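Local coordinates for protein arylsulfatase (Pseudoalteromonas sp. MB47, PDB 7AJ0) that probably removes sulfate groups from the algal polysaccharide fucoidan as a calcium-dependent sulfatase, working as a hexamer, at residues A[185-190]-A[274-279]; A[229-234]-A[238-243]. All coordinates share one frame; numbering follows the deposited sequence.

In the fold
Both contacts lie in the sulfatase region of the chain, their centres about 8 Å apart and 22 to 23 Å from the centre of the subunit. Contact 1 is buried and small, joining helix 183-187 to the loop after strand 262-267 through a polar bond between side chains, and another subunit reaches its loop. Contact 2 is partly buried, more local in sequence and mainly apolar; it packs the chain around Y229 and I231 against the start of helix 240-258, with a backbone bond inside the short helix 234-238 between them, and no other chain of the assembly touches it. The two meet where I234 packs on Y276 and L190, so helix 234-238, part of contact 2, also lies against contact 1.

Contact 1: residues A[185-190]-A[274-279]; sequences DYTQFL and DNYPAP
Helix 183-187 comes up to an irregular loop entered through a cis peptide bond just before D274, and the backbones are closest at T187 and D274, whose CA atoms are 6.2 Å apart. The hydroxyl of T187 donates to the D274 carboxylate, with OG1 2.8 Å from OD2. It arrives from above the carboxylate plane, 43° out of it. With chi1 at 57°, OG1 of T187 sits between its own backbone N and carbonyl carbon and faces the aspartate, while CG2 lies over the backbone of the loop, 3.7 Å from D274 O. The same methyl makes a marginal contact with the Y276 ring, CG2 to CD2 at 4.5 Å, meeting it obliquely.

The carboxylate is gripped by more than the threonine. Y195 also bonds OD2, and Q194 holds OD1, so both oxygens of this buried acid have partners and its rotation is probably well fixed; Q183 binds the D274 carbonyl from the first turn of the same helix. R193 of a neighbouring subunit also packs on D274, bonds N275 O and lies against the Y276 ring as a cation-pi partner. The arrangement is a buried, carboxylate-centred polar network, tying a peripheral helix to a loop beyond a strand of the central sheet of the alkaline phosphatase-like sulfatase fold, beside a subunit interface of the hexamer.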
ATOM      1  N   ASP A 185     -31.106  -9.448 -11.453  1.00 26.32           N
ATOM      2  CA  ASP A 185     -31.541 -10.807 -11.759  1.00 26.97           C
ATOM      3  C   ASP A 185     -32.144 -10.884 -13.156  1.00 27.42           C
ATOM      4  O   ASP A 185     -31.980 -11.889 -13.858  1.00 28.06           O
ATOM      5  CB  ASP A 185     -32.546 -11.277 -10.707  1.00 26.97           C
ATOM      6  CG  ASP A 185     -32.885 -12.749 -10.838  1.00 32.63           C
ATOM      7  OD1 ASP A 185     -32.237 -13.443 -11.651  1.00 38.51           O
ATOM      8  OD2 ASP A 185     -33.803 -13.212 -10.128  1.00 38.24           O
ATOM      9  N   TYR A 186     -32.838  -9.825 -13.581  1.00 27.15           N
ATOM     10  CA  TYR A 186     -33.405  -9.801 -14.923  1.00 27.59           C
ATOM     11  C   TYR A 186     -32.354  -9.468 -15.978  1.00 27.73           C
ATOM     12  O   TYR A 186     -32.307 -10.109 -17.035  1.00 28.35           O
ATOM     13  CB  TYR A 186     -34.542  -8.776 -15.002  1.00 27.31           C
ATOM     14  CG  TYR A 186     -35.768  -9.115 -14.188  1.00 28.09           C
ATOM     15  CD1 TYR A 186     -35.829  -8.815 -12.833  1.00 26.83           C
ATOM     16  CD2 TYR A 186     -36.873  -9.712 -14.777  1.00 27.89           C
ATOM     17  CE1 TYR A 186     -36.949  -9.114 -12.087  1.00 27.79           C
ATOM     18  CE2 TYR A 186     -37.998 -10.017 -14.037  1.00 28.69           C
ATOM     19  CZ  TYR A 186     -38.030  -9.715 -12.692  1.00 31.25           C
ATOM     20  OH  TYR A 186     -39.147 -10.013 -11.944  1.00 28.59           O
ATOM     21  N   THR A 187     -31.507  -8.470 -15.714  1.00 27.21           N
ATOM     22  CA  THR A 187     -30.651  -7.927 -16.763  1.00 27.34           C
ATOM     23  C   THR A 187     -29.498  -8.852 -17.126  1.00 27.80           C
ATOM     24  O   THR A 187     -28.969  -8.748 -18.238  1.00 28.16           O
ATOM     25  CB  THR A 187     -30.104  -6.561 -16.339  1.00 26.72           C
ATOM     26  OG1 THR A 187     -29.401  -6.683 -15.098  1.00 32.52           O
ATOM     27  CG2 THR A 187     -31.241  -5.559 -16.180  1.00 26.37           C
ATOM     28  N   GLN A 188     -29.097  -9.754 -16.227  1.00 27.83           N
ATOM     29  CA  GLN A 188     -28.035 -10.694 -16.565  1.00 28.35           C
ATOM     30  C   GLN A 188     -28.438 -11.626 -17.702  1.00 29.15           C
ATOM     31  O   GLN A 188     -27.564 -12.232 -18.332  1.00 29.67           O
ATOM     32  CB  GLN A 188     -27.640 -11.513 -15.335  1.00 28.29           C
ATOM     33  CG  GLN A 188     -28.745 -12.399 -14.793  1.00 30.93           C
ATOM     34  CD  GLN A 188     -28.341 -13.133 -13.529  1.00 28.45           C
ATOM     35  OE1 GLN A 188     -27.157 -13.233 -13.204  1.00 28.42           O
ATOM     36  NE2 GLN A 188     -29.326 -13.646 -12.804  1.00 28.49           N
ATOM     37  N   PHE A 189     -29.736 -11.750 -17.983  1.00 29.31           N
ATOM     38  CA  PHE A 189     -30.225 -12.569 -19.082  1.00 30.10           C
ATOM     39  C   PHE A 189     -30.640 -11.739 -20.292  1.00 30.22           C
ATOM     40  O   PHE A 189     -31.235 -12.282 -21.227  1.00 30.87           O
ATOM     41  CB  PHE A 189     -31.406 -13.428 -18.615  1.00 30.37           C
ATOM     42  CG  PHE A 189     -31.043 -14.439 -17.566  1.00 30.47           C
ATOM     43  CD1 PHE A 189     -30.329 -15.578 -17.901  1.00 31.16           C
ATOM     44  CD2 PHE A 189     -31.418 -14.255 -16.246  1.00 29.93           C
ATOM     45  CE1 PHE A 189     -29.993 -16.511 -16.938  1.00 31.31           C
ATOM     46  CE2 PHE A 189     -31.082 -15.183 -15.278  1.00 30.07           C
ATOM     47  CZ  PHE A 189     -30.372 -16.312 -15.624  1.00 30.76           C
ATOM     48  N   LEU A 190     -30.330 -10.444 -20.300  1.00 29.65           N
ATOM     49  CA  LEU A 190     -30.713  -9.548 -21.384  1.00 29.75           C
ATOM     50  C   LEU A 190     -29.531  -8.892 -22.077  1.00 29.78           C
ATOM     51  O   LEU A 190     -29.557  -8.718 -23.298  1.00 30.26           O
ATOM     52  CB  LEU A 190     -31.646  -8.451 -20.849  1.00 29.13           C
ATOM     53  CG  LEU A 190     -32.943  -8.918 -20.187  1.00 29.19           C
ATOM     54  CD1 LEU A 190     -33.709  -7.723 -19.621  1.00 28.48           C
ATOM     55  CD2 LEU A 190     -33.799  -9.696 -21.173  1.00 29.87           C
ATOM     56  N   ASP A 274     -28.639  -3.550 -13.734  1.00 24.99           N
ATOM     57  CA  ASP A 274     -28.159  -2.609 -14.741  1.00 28.21           C
ATOM     58  C   ASP A 274     -29.275  -1.624 -15.071  1.00 24.95           C
ATOM     59  O   ASP A 274     -30.392  -2.031 -15.392  1.00 25.15           O
ATOM     60  CB  ASP A 274     -27.711  -3.365 -15.992  1.00 25.69           C
ATOM     61  CG  ASP A 274     -26.677  -4.431 -15.682  1.00 35.65           C
ATOM     62  OD1 ASP A 274     -25.609  -4.079 -15.136  1.00 25.69           O
ATOM     63  OD2 ASP A 274     -26.940  -5.621 -15.961  1.00 27.72           O
ATOM     64  N   ASN A 275     -28.972  -0.330 -14.990  1.00 24.66           N
ATOM     65  CA  ASN A 275     -29.991   0.696 -15.152  1.00 24.53           C
ATOM     66  C   ASN A 275     -30.376   0.857 -16.616  1.00 25.00           C
ATOM     67  O   ASN A 275     -29.513   1.048 -17.478  1.00 25.27           O
ATOM     68  CB  ASN A 275     -29.502   2.032 -14.594  1.00 24.16           C
ATOM     69  CG  ASN A 275     -29.674   2.130 -13.100  1.00 23.70           C
ATOM     70  OD1 ASN A 275     -30.789   2.300 -12.605  1.00 29.34           O
ATOM     71  ND2 ASN A 275     -28.573   2.022 -12.368  1.00 23.51           N
ATOM     72  N   TYR A 276     -31.678   0.789 -16.889  1.00 25.14           N
ATOM     73  CA  TYR A 276     -32.229   1.000 -18.227  1.00 25.60           C
ATOM     74  C   TYR A 276     -33.439   1.913 -18.104  1.00 25.49           C
ATOM     75  O   TYR A 276     -34.573   1.446 -17.932  1.00 25.58           O
ATOM     76  CB  TYR A 276     -32.583  -0.327 -18.892  1.00 26.10           C
ATOM     77  CG  TYR A 276     -31.379  -1.014 -19.482  1.00 26.42           C
ATOM     78  CD1 TYR A 276     -30.966  -0.733 -20.775  1.00 26.87           C
ATOM     79  CD2 TYR A 276     -30.642  -1.925 -18.741  1.00 26.31           C
ATOM     80  CE1 TYR A 276     -29.861  -1.348 -21.318  1.00 27.22           C
ATOM     81  CE2 TYR A 276     -29.532  -2.545 -19.275  1.00 26.65           C
ATOM     82  CZ  TYR A 276     -29.146  -2.253 -20.565  1.00 27.11           C
ATOM     83  OH  TYR A 276     -28.041  -2.867 -21.104  1.00 27.50           O
ATOM     84  N   PRO A 277     -33.234   3.227 -18.177  1.00 25.34           N
ATOM     85  CA  PRO A 277     -34.365   4.155 -18.077  1.00 25.28           C
ATOM     86  C   PRO A 277     -35.292   4.042 -19.276  1.00 25.82           C
ATOM     87  O   PRO A 277     -34.953   3.471 -20.315  1.00 26.26           O
ATOM     88  CB  PRO A 277     -33.698   5.538 -18.028  1.00 25.12           C
ATOM     89  CG  PRO A 277     -32.271   5.278 -17.671  1.00 24.93           C
ATOM     90  CD  PRO A 277     -31.942   3.936 -18.252  1.00 25.23           C
ATOM     91  N   ALA A 278     -36.486   4.606 -19.119  1.00 25.84           N
ATOM     92  CA  ALA A 278     -37.428   4.640 -20.225  1.00 26.38           C
ATOM     93  C   ALA A 278     -36.833   5.440 -21.382  1.00 26.71           C
ATOM     94  O   ALA A 278     -36.037   6.359 -21.165  1.00 26.49           O
ATOM     95  CB  ALA A 278     -38.752   5.256 -19.782  1.00 26.34           C
ATOM     96  N   PRO A 279     -37.190   5.099 -22.625  1.00 27.31           N
ATOM     97  CA  PRO A 279     -36.654   5.852 -23.776  1.00 27.71           C
ATOM     98  C   PRO A 279     -36.792   7.359 -23.656  1.00 27.62           C
ATOM     99  O   PRO A 279     -35.905   8.095 -24.107  1.00 27.73           O
ATOM    100  CB  PRO A 279     -37.475   5.301 -24.953  1.00 28.39           C
ATOM    101  CG  PRO A 279     -37.807   3.901 -24.545  1.00 28.36           C
ATOM    102  CD  PRO A 279     -38.000   3.938 -23.046  1.00 27.70           C
TER

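Contact 2: residues A[229-234]-A[238-243]; sequences YPINSI and SMIDQV
With CG anti to the backbone N (chi1 -175°), the Y229 ring swings out toward the first turn of helix 240-258, and V243, whose CG2 is anti to its carbonyl carbon and beside the backbone N, sets that methyl over one face of it. CG2 of V243 lies 4.0 Å from the Y229 ring centroid and 27° off the normal, a CH-pi contact displaced toward the rim and nearest at CE2, 3.6 Å away. Farther along the ring, the Y229 hydroxyl rests on M239, OH to CB 3.5 Å, and is itself bonded to the carbonyl of D236, which anchors the phenol end.

Strand 226-230 here gives way to a pair of consecutive helices, with S233 as N-cap of the first, its OG bonded to D236 N. Within this first helix S238 N donates to I234 O at 2.9 Å, a helical i to i+4 bond bent to 136°. M239 is the N-cap of the second helix, 240-258.

Deeper in, I231 and I240 bring their CD1 methyls to 4.1 Å, the two side chains crossing at about a right angle. L216 of strand 215-220 touches Y229, I240 and V243 alike.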
ATOM      1  N   TYR A 229     -46.538  -8.534 -15.991  1.00 29.99           N
ATOM      2  CA  TYR A 229     -45.754  -7.792 -16.976  1.00 29.78           C
ATOM      3  C   TYR A 229     -44.519  -8.611 -17.326  1.00 29.86           C
ATOM      4  O   TYR A 229     -43.534  -8.615 -16.571  1.00 29.35           O
ATOM      5  CB  TYR A 229     -45.367  -6.412 -16.446  1.00 29.01           C
ATOM      6  CG  TYR A 229     -44.658  -5.541 -17.460  1.00 30.51           C
ATOM      7  CD1 TYR A 229     -43.272  -5.562 -17.578  1.00 30.97           C
ATOM      8  CD2 TYR A 229     -45.374  -4.697 -18.299  1.00 29.09           C
ATOM      9  CE1 TYR A 229     -42.621  -4.769 -18.507  1.00 37.19           C
ATOM     10  CE2 TYR A 229     -44.733  -3.903 -19.231  1.00 29.01           C
ATOM     11  CZ  TYR A 229     -43.357  -3.941 -19.330  1.00 36.12           C
ATOM     12  OH  TYR A 229     -42.717  -3.148 -20.256  1.00 42.98           O
ATOM     13  N   PRO A 230     -44.532  -9.320 -18.454  1.00 30.54           N
ATOM     14  CA  PRO A 230     -43.362 -10.124 -18.819  1.00 30.70           C
ATOM     15  C   PRO A 230     -42.185  -9.245 -19.197  1.00 32.26           C
ATOM     16  O   PRO A 230     -42.341  -8.152 -19.746  1.00 30.01           O
ATOM     17  CB  PRO A 230     -43.845 -10.944 -20.024  1.00 31.63           C
ATOM     18  CG  PRO A 230     -45.335 -10.817 -20.019  1.00 32.46           C
ATOM     19  CD  PRO A 230     -45.620  -9.469 -19.435  1.00 31.27           C
ATOM     20  N   ILE A 231     -40.990  -9.744 -18.901  1.00 30.02           N
ATOM     21  CA  ILE A 231     -39.749  -9.058 -19.231  1.00 29.62           C
ATOM     22  C   ILE A 231     -38.899 -10.032 -20.030  1.00 30.17           C
ATOM     23  O   ILE A 231     -38.382 -11.012 -19.479  1.00 30.29           O
ATOM     24  CB  ILE A 231     -39.009  -8.558 -17.982  1.00 28.84           C
ATOM     25  CG1 ILE A 231     -39.824  -7.434 -17.329  1.00 28.34           C
ATOM     26  CG2 ILE A 231     -37.615  -8.080 -18.351  1.00 28.57           C
ATOM     27  CD1 ILE A 231     -39.387  -7.067 -15.935  1.00 27.66           C
ATOM     28  N   ASN A 232     -38.772  -9.776 -21.336  1.00 30.57           N
ATOM     29  CA  ASN A 232     -37.998 -10.624 -22.231  1.00 31.18           C
ATOM     30  C   ASN A 232     -37.029  -9.822 -23.092  1.00 32.25           C
ATOM     31  O   ASN A 232     -36.398 -10.395 -23.989  1.00 31.65           O
ATOM     32  CB  ASN A 232     -38.931 -11.442 -23.134  1.00 32.09           C
ATOM     33  CG  ASN A 232     -39.859 -12.347 -22.346  1.00 34.11           C
ATOM     34  OD1 ASN A 232     -41.078 -12.183 -22.380  1.00 32.50           O
ATOM     35  ND2 ASN A 232     -39.283 -13.311 -21.635  1.00 54.35           N
ATOM     36  N   SER A 233     -36.891  -8.521 -22.845  1.00 32.36           N
ATOM     37  CA  SER A 233     -36.015  -7.690 -23.657  1.00 30.40           C
ATOM     38  C   SER A 233     -35.677  -6.420 -22.893  1.00 29.58           C
ATOM     39  O   SER A 233     -36.337  -6.071 -21.911  1.00 30.63           O
ATOM     40  CB  SER A 233     -36.668  -7.340 -24.997  1.00 30.97           C
ATOM     41  OG  SER A 233     -37.779  -6.485 -24.794  1.00 31.92           O
ATOM     42  N   ILE A 234     -34.635  -5.733 -23.368  1.00 29.47           N
ATOM     43  CA  ILE A 234     -34.268  -4.443 -22.791  1.00 28.79           C
ATOM     44  C   ILE A 234     -35.416  -3.453 -22.932  1.00 28.68           C
ATOM     45  O   ILE A 234     -35.660  -2.629 -22.043  1.00 28.11           O
ATOM     46  CB  ILE A 234     -32.981  -3.908 -23.448  1.00 28.85           C
ATOM     47  CG1 ILE A 234     -31.752  -4.644 -22.907  1.00 28.76           C
ATOM     48  CG2 ILE A 234     -32.850  -2.403 -23.224  1.00 28.36           C
ATOM     49  CD1 ILE A 234     -31.471  -5.966 -23.590  1.00 40.91           C
ATOM     50  N   SER A 238     -37.030  -1.579 -19.730  1.00 27.08           N
ATOM     51  CA  SER A 238     -36.836  -0.135 -19.680  1.00 26.74           C
ATOM     52  C   SER A 238     -38.081   0.590 -19.183  1.00 26.58           C
ATOM     53  O   SER A 238     -37.974   1.725 -18.706  1.00 26.21           O
ATOM     54  CB  SER A 238     -36.438   0.397 -21.057  1.00 27.14           C
ATOM     55  OG  SER A 238     -37.541   0.415 -21.945  1.00 35.38           O
ATOM     56  N   MET A 239     -39.249  -0.041 -19.275  1.00 26.92           N
ATOM     57  CA  MET A 239     -40.499   0.537 -18.803  1.00 26.86           C
ATOM     58  C   MET A 239     -40.838   0.130 -17.377  1.00 26.49           C
ATOM     59  O   MET A 239     -41.916   0.486 -16.886  1.00 26.48           O
ATOM     60  CB  MET A 239     -41.647   0.113 -19.729  1.00 27.51           C
ATOM     61  CG  MET A 239     -41.438   0.473 -21.187  1.00 27.98           C
ATOM     62  SD  MET A 239     -41.325   2.253 -21.459  1.00 27.78           S
ATOM     63  CE  MET A 239     -42.893   2.810 -20.791  1.00 39.26           C
ATOM     64  N   ILE A 240     -39.939  -0.584 -16.698  1.00 26.23           N
ATOM     65  CA  ILE A 240     -40.286  -1.224 -15.431  1.00 26.02           C
ATOM     66  C   ILE A 240     -40.787  -0.200 -14.420  1.00 25.60           C
ATOM     67  O   ILE A 240     -41.798  -0.425 -13.744  1.00 25.66           O
ATOM     68  CB  ILE A 240     -39.076  -2.019 -14.904  1.00 26.94           C
ATOM     69  CG1 ILE A 240     -39.496  -2.971 -13.784  1.00 28.63           C
ATOM     70  CG2 ILE A 240     -37.975  -1.082 -14.408  1.00 32.30           C
ATOM     71  CD1 ILE A 240     -38.404  -3.945 -13.387  1.00 26.70           C
ATOM     72  N   ASP A 241     -40.107   0.941 -14.303  1.00 25.22           N
ATOM     73  CA  ASP A 241     -40.503   1.936 -13.312  1.00 24.86           C
ATOM     74  C   ASP A 241     -41.682   2.787 -13.766  1.00 25.12           C
ATOM     75  O   ASP A 241     -42.334   3.414 -12.925  1.00 24.95           O
ATOM     76  CB  ASP A 241     -39.311   2.830 -12.963  1.00 24.42           C
ATOM     77  CG  ASP A 241     -38.493   2.280 -11.807  1.00 24.15           C
ATOM     78  OD1 ASP A 241     -39.047   2.166 -10.692  1.00 23.89           O
ATOM     79  OD2 ASP A 241     -37.307   1.939 -12.014  1.00 23.97           O
ATOM     80  N   GLN A 242     -41.969   2.824 -15.070  1.00 25.56           N
ATOM     81  CA  GLN A 242     -43.205   3.445 -15.531  1.00 25.91           C
ATOM     82  C   GLN A 242     -44.405   2.564 -15.208  1.00 26.22           C
ATOM     83  O   GLN A 242     -45.482   3.065 -14.861  1.00 26.35           O
ATOM     84  CB  GLN A 242     -43.133   3.713 -17.034  1.00 26.35           C
ATOM     85  CG  GLN A 242     -42.006   4.641 -17.453  1.00 26.14           C
ATOM     86  CD  GLN A 242     -42.141   6.032 -16.866  1.00 31.84           C
ATOM     87  OE1 GLN A 242     -43.144   6.714 -17.077  1.00 26.14           O
ATOM     88  NE2 GLN A 242     -41.128   6.458 -16.117  1.00 27.02           N
ATOM     89  N   VAL A 243     -44.235   1.244 -15.315  1.00 26.41           N
ATOM     90  CA  VAL A 243     -45.315   0.322 -14.984  1.00 26.76           C
ATOM     91  C   VAL A 243     -45.601   0.352 -13.490  1.00 26.41           C
ATOM     92  O   VAL A 243     -46.764   0.340 -13.068  1.00 26.65           O
ATOM     93  CB  VAL A 243     -44.961  -1.099 -15.462  1.00 27.10           C
ATOM     94  CG1 VAL A 243     -45.985  -2.102 -14.959  1.00 37.73           C
ATOM     95  CG2 VAL A 243     -44.866  -1.129 -16.976  1.00 27.56           C
TER